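Local coordinates for kappa-carrageenase (Pseudoalteromonas carrageenovora, PDB 1DYP), which catalyses the endohydrolysis of (1->4)-beta-D-linkages between D-galactose 4-sulfate and 3,6-anhydro-D-galactose in kappa-carrageenans, here represented by its family 16 catalytic domain, at residues A[16-21]-A[91-96]; A[136-141]-A[223-228]. The protein carries 1 engineered substitution. All coordinates share one frame; numbering follows the deposited sequence.

Contact 1: A[16-21]-A[91-96]; sequences QAKRSD and SRATGN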
ATOM      1  N   GLN A  16      -9.053  -7.729 -14.863  1.00 13.18           N
ATOM      2  CA  GLN A  16     -10.083  -7.750 -13.835  1.00 12.83           C
ATOM      3  C   GLN A  16     -10.598  -6.317 -13.731  1.00 12.42           C
ATOM      4  O   GLN A  16      -9.999  -5.472 -13.071  1.00 11.87           O
ATOM      5  CB  GLN A  16      -9.488  -8.218 -12.508  1.00 13.39           C
ATOM      6  CG  GLN A  16      -8.778  -9.564 -12.609  1.00 14.08           C
ATOM      7  CD  GLN A  16      -9.712 -10.694 -13.012  1.00 14.52           C
ATOM      8  OE1 GLN A  16     -10.574 -11.104 -12.240  1.00 15.44           O
ATOM      9  NE2 GLN A  16      -9.543 -11.202 -14.229  1.00 14.70           N
ATOM     10  N   ALA A  17     -11.710  -6.057 -14.409  1.00 11.87           N
ATOM     11  CA  ALA A  17     -12.309  -4.728 -14.448  1.00 11.44           C
ATOM     12  C   ALA A  17     -12.473  -4.046 -13.095  1.00 11.00           C
ATOM     13  O   ALA A  17     -12.202  -2.853 -12.961  1.00 10.92           O
ATOM     14  CB  ALA A  17     -13.663  -4.799 -15.154  1.00 11.69           C
ATOM     15  N   LYS A  18     -12.911  -4.801 -12.095  1.00 10.66           N
ATOM     16  CA  LYS A  18     -13.147  -4.248 -10.768  1.00 10.44           C
ATOM     17  C   LYS A  18     -11.903  -3.820  -9.998  1.00  9.95           C
ATOM     18  O   LYS A  18     -12.007  -3.161  -8.968  1.00  9.85           O
ATOM     19  CB  LYS A  18     -13.955  -5.240  -9.931  1.00 10.98           C
ATOM     20  CG  LYS A  18     -15.326  -5.535 -10.508  1.00 11.99           C
ATOM     21  CD  LYS A  18     -16.146  -6.394  -9.560  1.00 12.41           C
ATOM     22  CE  LYS A  18     -17.516  -6.711 -10.154  1.00 12.89           C
ATOM     23  NZ  LYS A  18     -18.361  -7.505  -9.216  1.00 13.77           N
ATOM     24  N   ARG A  19     -10.730  -4.201 -10.486  1.00  9.33           N
ATOM     25  CA  ARG A  19      -9.496  -3.805  -9.820  1.00  8.93           C
ATOM     26  C   ARG A  19      -8.541  -3.171 -10.821  1.00  8.62           C
ATOM     27  O   ARG A  19      -7.320  -3.225 -10.671  1.00  8.61           O
ATOM     28  CB  ARG A  19      -8.854  -5.010  -9.125  1.00  8.84           C
ATOM     29  CG  ARG A  19      -9.577  -5.415  -7.841  1.00  9.33           C
ATOM     30  CD  ARG A  19      -8.919  -6.620  -7.183  1.00  9.52           C
ATOM     31  NE  ARG A  19      -9.131  -7.830  -7.966  1.00  9.82           N
ATOM     32  CZ  ARG A  19      -8.365  -8.915  -7.902  1.00  9.81           C
ATOM     33  NH1 ARG A  19      -7.321  -8.953  -7.083  1.00  9.74           N
ATOM     34  NH2 ARG A  19      -8.638  -9.958  -8.671  1.00 10.29           N
ATOM     35  N   SER A  20      -9.124  -2.560 -11.849  1.00  8.16           N
ATOM     36  CA  SER A  20      -8.364  -1.894 -12.896  1.00  7.96           C
ATOM     37  C   SER A  20      -9.020  -0.555 -13.199  1.00  7.90           C
ATOM     38  O   SER A  20     -10.248  -0.450 -13.221  1.00  8.20           O
ATOM     39  CB  SER A  20      -8.337  -2.756 -14.163  1.00  7.89           C
ATOM     40  OG  SER A  20      -7.742  -4.019 -13.907  1.00  7.49           O
ATOM     41  N   ASP A  21      -8.207   0.468 -13.428  1.00  7.51           N
ATOM     42  CA  ASP A  21      -8.739   1.790 -13.728  1.00  7.48           C
ATOM     43  C   ASP A  21      -7.666   2.613 -14.433  1.00  7.57           C
ATOM     44  O   ASP A  21      -6.512   2.612 -14.020  1.00  7.41           O
ATOM     45  CB  ASP A  21      -9.156   2.493 -12.430  1.00  7.53           C
ATOM     46  CG  ASP A  21     -10.240   3.541 -12.646  1.00  7.38           C
ATOM     47  OD1 ASP A  21     -10.183   4.282 -13.650  1.00  7.97           O
ATOM     48  OD2 ASP A  21     -11.150   3.632 -11.798  1.00  7.87           O
ATOM     49  N   SER A  91      -9.983  -0.749  -3.575  1.00  7.70           N
ATOM     50  CA  SER A  91     -10.972  -1.452  -4.382  1.00  7.74           C
ATOM     51  C   SER A  91     -11.987  -2.151  -3.498  1.00  8.08           C
ATOM     52  O   SER A  91     -11.637  -2.727  -2.467  1.00  7.89           O
ATOM     53  CB  SER A  91     -10.306  -2.475  -5.314  1.00  7.79           C
ATOM     54  OG  SER A  91      -9.834  -3.614  -4.610  1.00  7.34           O
ATOM     55  N   ARG A  92     -13.250  -2.087  -3.894  1.00  8.53           N
ATOM     56  CA  ARG A  92     -14.285  -2.749  -3.121  1.00  8.97           C
ATOM     57  C   ARG A  92     -14.172  -4.249  -3.372  1.00  9.03           C
ATOM     58  O   ARG A  92     -14.438  -5.059  -2.483  1.00  9.04           O
ATOM     59  CB  ARG A  92     -15.663  -2.217  -3.514  1.00  9.56           C
ATOM     60  CG  ARG A  92     -15.838  -0.741  -3.168  1.00 10.32           C
ATOM     61  CD  ARG A  92     -17.223  -0.230  -3.525  1.00 11.16           C
ATOM     62  NE  ARG A  92     -17.309   1.227  -3.430  1.00 11.74           N
ATOM     63  CZ  ARG A  92     -17.301   1.911  -2.289  1.00 11.87           C
ATOM     64  NH1 ARG A  92     -17.215   1.277  -1.129  1.00 12.34           N
ATOM     65  NH2 ARG A  92     -17.378   3.235  -2.311  1.00 12.18           N
ATOM     66  N   ALA A  93     -13.755  -4.610  -4.581  1.00  8.77           N
ATOM     67  CA  ALA A  93     -13.579  -6.011  -4.944  1.00  8.75           C
ATOM     68  C   ALA A  93     -12.283  -6.540  -4.337  1.00  8.76           C
ATOM     69  O   ALA A  93     -11.351  -5.777  -4.070  1.00  8.81           O
ATOM     70  CB  ALA A  93     -13.541  -6.158  -6.457  1.00  8.66           C
ATOM     71  N   THR A  94     -12.226  -7.849  -4.124  1.00  8.81           N
ATOM     72  CA  THR A  94     -11.045  -8.474  -3.549  1.00  8.72           C
ATOM     73  C   THR A  94     -10.522  -9.577  -4.452  1.00  9.02           C
ATOM     74  O   THR A  94     -11.193 -10.002  -5.392  1.00  9.11           O
ATOM     75  CB  THR A  94     -11.343  -9.110  -2.173  1.00  8.76           C
ATOM     76  OG1 THR A  94     -12.243 -10.212  -2.342  1.00  7.99           O
ATOM     77  CG2 THR A  94     -11.960  -8.089  -1.229  1.00  8.75           C
ATOM     78  N   GLY A  95      -9.312 -10.033  -4.155  1.00  9.03           N
ATOM     79  CA  GLY A  95      -8.709 -11.103  -4.923  1.00  9.19           C
ATOM     80  C   GLY A  95      -7.359 -11.457  -4.337  1.00  9.49           C
ATOM     81  O   GLY A  95      -6.980 -10.944  -3.280  1.00  9.35           O
ATOM     82  N   ASN A  96      -6.639 -12.348  -5.005  1.00  9.69           N
ATOM     83  CA  ASN A  96      -5.315 -12.730  -4.542  1.00  9.85           C
ATOM     84  C   ASN A  96      -4.350 -12.967  -5.692  1.00  9.80           C
ATOM     85  O   ASN A  96      -3.498 -12.128  -5.970  1.00  9.95           O
ATOM     86  CB  ASN A  96      -5.366 -13.965  -3.619  1.00 10.56           C
ATOM     87  CG  ASN A  96      -6.332 -15.040  -4.095  1.00 11.04           C
ATOM     88  OD1 ASN A  96      -6.566 -15.209  -5.289  1.00 11.77           O
ATOM     89  ND2 ASN A  96      -6.885 -15.788  -3.143  1.00 11.81           N
TER
HETATM   90  O   HOH W   1     -13.733  -2.753  -6.939  1.00  9.47           O
HETATM   91  O   HOH W   2      -7.292 -12.385  -7.862  1.00 12.21           O
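The R19 guanidinium lies with one face against the backbone at T94 and G95. T94 O stands 3.9 Å above its plane, over the centre; G95 N comes nearer the rim of the same face. The tightest approach is R19 NH1 to G95 CA, 3.3 Å, made where the glycine offers no side chain; NH1 also has a hydrogen bond beyond the two segments. At the NH2 corner, R19 NH2 donates to a water 2.9 Å away, and N96 N donates to the same water, so solvent links guanidinium and backbone. The arm is straight through CG and CD, then bends at chi3 (-70°), which lays the flat group along the chain; on the way CG passes S91 OG and CD passes A93 O. In the beta-sandwich of family 16 hydrolases, this joins the loop after strand 13-15 to the end of strand 75-95, where the chain turns a corner at R92 and A93. S91 steadies the corner: OG donates to A93 O at 2.7 Å, with a C=O...OG angle of 151°, and is also hydrogen-bonded to L227 N. An alanine at R19 would remove the layer over T94 and G95 and is likely to leave the water at N96 N without the guanidinium that holds it. K18 CB rests on A93 CB at 3.6 Å, and a second water bridges the backbones, donating to K18 O (2.7 Å) and accepting from A93 N. The turn at 16-20 is held by Q16 O, which takes R19 N and S20 OG from opposite faces of its carbonyl plane.

Contact 2: A[136-141]-A[223-228]; sequences SEIDVV and RQMNLT
R223 folds its aliphatic arm round the S136 hydroxyl: CB lies 3.4 Å from S136 OG, CG follows at much the same range, and CD is again 3.4 Å from S136 OG while also nearing S136 N. At CD the chain bends (chi3 60°), turning the guanidinium so that S136 N lies at its edge, near its plane. Selenomethionine M225 packs along S136 on the I138 side. Its CG and SE sit against S136 O, with SE 3.7 Å from that oxygen and 3.9 Å from S136 CB. A turn at chi3 (-84°) swings CE to I138 CD1, 3.7 Å away, where the two side chains cross at about a right angle. Strands 136-139 and 225-228 run in nearly the same direction, 26° apart, with axes 8.0 Å from each other; strand 113-120 pairs antiparallel with both. E137, D139 and E142 form the family 16 ExDxxE signature, which runs from this strand through a classic beta bulge at V140 and V141 to the proton donor E142. I138 alternates with the nucleophile E137, whose CB points away from 223-228. No hydrogen bond joins the two segments directly: they meet by van der Waals contact of methylenes, methyls and selenium with each other and with S136 O and OG. The polar partners lie to the side, S136 OG bonding to Y220 O, S136 N and R223 NE both to S121 OG, and R223 NH2 to T122 O, which ties the strand beside the nucleophile to its surroundings.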
ATOM      1  N   SER A 136      -3.482 -10.993   5.571  1.00  7.72           N
ATOM      2  CA  SER A 136      -2.522 -11.044   4.471  1.00  7.58           C
ATOM      3  C   SER A 136      -2.401  -9.664   3.839  1.00  7.39           C
ATOM      4  O   SER A 136      -3.406  -9.015   3.547  1.00  7.67           O
ATOM      5  CB  SER A 136      -2.973 -12.032   3.391  1.00  7.71           C
ATOM      6  OG  SER A 136      -3.057 -13.356   3.885  1.00  7.99           O
ATOM      7  N   GLU A 137      -1.167  -9.222   3.623  1.00  6.95           N
ATOM      8  CA  GLU A 137      -0.917  -7.926   3.008  1.00  6.67           C
ATOM      9  C   GLU A 137       0.271  -8.022   2.069  1.00  6.57           C
ATOM     10  O   GLU A 137       1.351  -8.457   2.467  1.00  6.48           O
ATOM     11  CB  GLU A 137      -0.615  -6.871   4.077  1.00  6.56           C
ATOM     12  CG  GLU A 137      -0.300  -5.484   3.513  1.00  7.08           C
ATOM     13  CD  GLU A 137       0.190  -4.518   4.577  1.00  7.08           C
ATOM     14  OE1 GLU A 137      -0.214  -4.671   5.748  1.00  7.20           O
ATOM     15  OE2 GLU A 137       0.967  -3.596   4.247  1.00  7.31           O
ATOM     16  N   ILE A 138       0.061  -7.638   0.816  1.00  6.52           N
ATOM     17  CA  ILE A 138       1.139  -7.639  -0.163  1.00  6.38           C
ATOM     18  C   ILE A 138       1.363  -6.191  -0.570  1.00  6.33           C
ATOM     19  O   ILE A 138       0.454  -5.525  -1.060  1.00  6.47           O
ATOM     20  CB  ILE A 138       0.797  -8.461  -1.423  1.00  6.43           C
ATOM     21  CG1 ILE A 138       0.618  -9.936  -1.056  1.00  6.65           C
ATOM     22  CG2 ILE A 138       1.928  -8.314  -2.447  1.00  6.51           C
ATOM     23  CD1 ILE A 138       0.287 -10.844  -2.238  1.00  6.89           C
ATOM     24  N   ASP A 139       2.574  -5.700  -0.344  1.00  6.41           N
ATOM     25  CA  ASP A 139       2.898  -4.326  -0.694  1.00  6.76           C
ATOM     26  C   ASP A 139       3.658  -4.342  -2.011  1.00  6.57           C
ATOM     27  O   ASP A 139       4.823  -4.737  -2.057  1.00  6.89           O
ATOM     28  CB  ASP A 139       3.734  -3.716   0.424  1.00  7.11           C
ATOM     29  CG  ASP A 139       3.060  -3.856   1.767  1.00  7.69           C
ATOM     30  OD1 ASP A 139       1.989  -3.240   1.953  1.00  7.47           O
ATOM     31  OD2 ASP A 139       3.581  -4.601   2.622  1.00  8.93           O
ATOM     32  N   VAL A 140       2.992  -3.928  -3.087  1.00  6.39           N
ATOM     33  CA  VAL A 140       3.634  -3.924  -4.398  1.00  6.28           C
ATOM     34  C   VAL A 140       4.828  -2.987  -4.331  1.00  6.21           C
ATOM     35  O   VAL A 140       5.915  -3.306  -4.809  1.00  6.00           O
ATOM     36  CB  VAL A 140       2.660  -3.473  -5.492  1.00  6.47           C
ATOM     37  CG1 VAL A 140       3.338  -3.566  -6.855  1.00  6.79           C
ATOM     38  CG2 VAL A 140       1.414  -4.347  -5.456  1.00  6.81           C
ATOM     39  N   VAL A 141       4.614  -1.823  -3.735  1.00  6.26           N
ATOM     40  CA  VAL A 141       5.689  -0.869  -3.539  1.00  6.16           C
ATOM     41  C   VAL A 141       5.305   0.168  -2.499  1.00  6.40           C
ATOM     42  O   VAL A 141       4.143   0.549  -2.373  1.00  6.08           O
ATOM     43  CB  VAL A 141       6.085  -0.122  -4.848  1.00  6.18           C
ATOM     44  CG1 VAL A 141       4.947   0.776  -5.322  1.00  6.29           C
ATOM     45  CG2 VAL A 141       7.339   0.708  -4.599  1.00  6.24           C
ATOM     46  N   ARG A 223      -5.162 -15.020   1.246  1.00  8.93           N
ATOM     47  CA  ARG A 223      -6.444 -14.439   1.622  1.00  8.83           C
ATOM     48  C   ARG A 223      -6.921 -13.443   0.575  1.00  8.81           C
ATOM     49  O   ARG A 223      -6.150 -13.008  -0.282  1.00  8.76           O
ATOM     50  CB  ARG A 223      -6.338 -13.732   2.977  1.00  9.05           C
ATOM     51  CG  ARG A 223      -6.234 -14.672   4.164  1.00  9.16           C
ATOM     52  CD  ARG A 223      -6.045 -13.906   5.461  1.00  9.05           C
ATOM     53  NE  ARG A 223      -7.156 -12.999   5.748  1.00  9.58           N
ATOM     54  CZ  ARG A 223      -8.364 -13.384   6.145  1.00  9.57           C
ATOM     55  NH1 ARG A 223      -8.640 -14.671   6.309  1.00  9.86           N
ATOM     56  NH2 ARG A 223      -9.298 -12.474   6.390  1.00  9.83           N
ATOM     57  N   GLN A 224      -8.203 -13.098   0.650  1.00  8.67           N
ATOM     58  CA  GLN A 224      -8.805 -12.134  -0.259  1.00  8.60           C
ATOM     59  C   GLN A 224      -8.334 -10.752   0.169  1.00  8.38           C
ATOM     60  O   GLN A 224      -8.517 -10.358   1.323  1.00  8.32           O
ATOM     61  CB  GLN A 224     -10.328 -12.218  -0.167  1.00  8.95           C
ATOM     62  CG  GLN A 224     -10.916 -13.472  -0.782  1.00  9.58           C
ATOM     63  CD  GLN A 224     -10.717 -13.513  -2.278  1.00  9.74           C
ATOM     64  OE1 GLN A 224     -11.007 -12.540  -2.978  1.00  9.76           O
ATOM     65  NE2 GLN A 224     -10.218 -14.634  -2.783  1.00 10.58           N
HETATM   66  N   MSE A 225      -7.738 -10.015  -0.760  1.00  8.07           N
HETATM   67  CA  MSE A 225      -7.213  -8.695  -0.444  1.00  8.03           C
HETATM   68  C   MSE A 225      -7.749  -7.598  -1.354  1.00  7.57           C
HETATM   69  O   MSE A 225      -7.958  -7.814  -2.547  1.00  7.62           O
HETATM   70  CB  MSE A 225      -5.685  -8.732  -0.525  1.00  8.40           C
HETATM   71  CG  MSE A 225      -5.065  -9.803   0.368  1.00  8.37           C
HETATM   72 SE   MSE A 225      -3.175 -10.108   0.057  1.00  8.67          SE
HETATM   73  CE  MSE A 225      -3.339 -11.334  -1.422  1.00  9.08           C
ATOM     74  N   ASN A 226      -7.979  -6.425  -0.768  1.00  7.48           N
ATOM     75  CA  ASN A 226      -8.467  -5.264  -1.508  1.00  7.29           C
ATOM     76  C   ASN A 226      -7.276  -4.505  -2.066  1.00  7.12           C
ATOM     77  O   ASN A 226      -6.351  -4.171  -1.329  1.00  7.13           O
ATOM     78  CB  ASN A 226      -9.272  -4.326  -0.602  1.00  7.86           C
ATOM     79  CG  ASN A 226     -10.496  -4.991  -0.019  1.00  8.09           C
ATOM     80  OD1 ASN A 226     -10.401  -5.779   0.927  1.00  9.00           O
ATOM     81  ND2 ASN A 226     -11.659  -4.688  -0.588  1.00  8.20           N
ATOM     82  N   LEU A 227      -7.305  -4.232  -3.367  1.00  6.70           N
ATOM     83  CA  LEU A 227      -6.217  -3.514  -4.023  1.00  6.45           C
ATOM     84  C   LEU A 227      -6.285  -2.049  -3.617  1.00  6.53           C
ATOM     85  O   LEU A 227      -7.323  -1.402  -3.765  1.00  6.84           O
ATOM     86  CB  LEU A 227      -6.339  -3.653  -5.534  1.00  6.41           C
ATOM     87  CG  LEU A 227      -5.092  -3.239  -6.312  1.00  6.52           C
ATOM     88  CD1 LEU A 227      -3.884  -4.051  -5.840  1.00  6.60           C
ATOM     89  CD2 LEU A 227      -5.352  -3.460  -7.795  1.00  6.88           C
ATOM     90  N   THR A 228      -5.165  -1.523  -3.137  1.00  6.40           N
ATOM     91  CA  THR A 228      -5.144  -0.159  -2.637  1.00  6.35           C
ATOM     92  C   THR A 228      -4.005   0.742  -3.105  1.00  6.16           C
ATOM     93  O   THR A 228      -2.870   0.308  -3.279  1.00  6.15           O
ATOM     94  CB  THR A 228      -5.124  -0.202  -1.092  1.00  6.59           C
ATOM     95  OG1 THR A 228      -6.116  -1.130  -0.636  1.00  6.60           O
ATOM     96  CG2 THR A 228      -5.410   1.165  -0.497  1.00  6.90           C
TER

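In the fold
The two contacts follow each other along the chain, their centres about 11 Å apart. Strands 75-95 and 225-233 are neighbours in one sheet, which sets segment 91-96 of contact 1 beside segment 223-228 of contact 2. Two probable hydrogen bonds join them: T94 OG1 to Q224 OE1 and S91 O to N226 ND2, each 2.7 Å. Contact 2 is the deeper, its centre about 7 Å from that of the chain, and holds the active-site residues E137 and D139. The E137 side chain is about 5 Å from that of E142, about 5 Å from a bound cadmium ion and about 11 Å from the N96 side chain of contact 1.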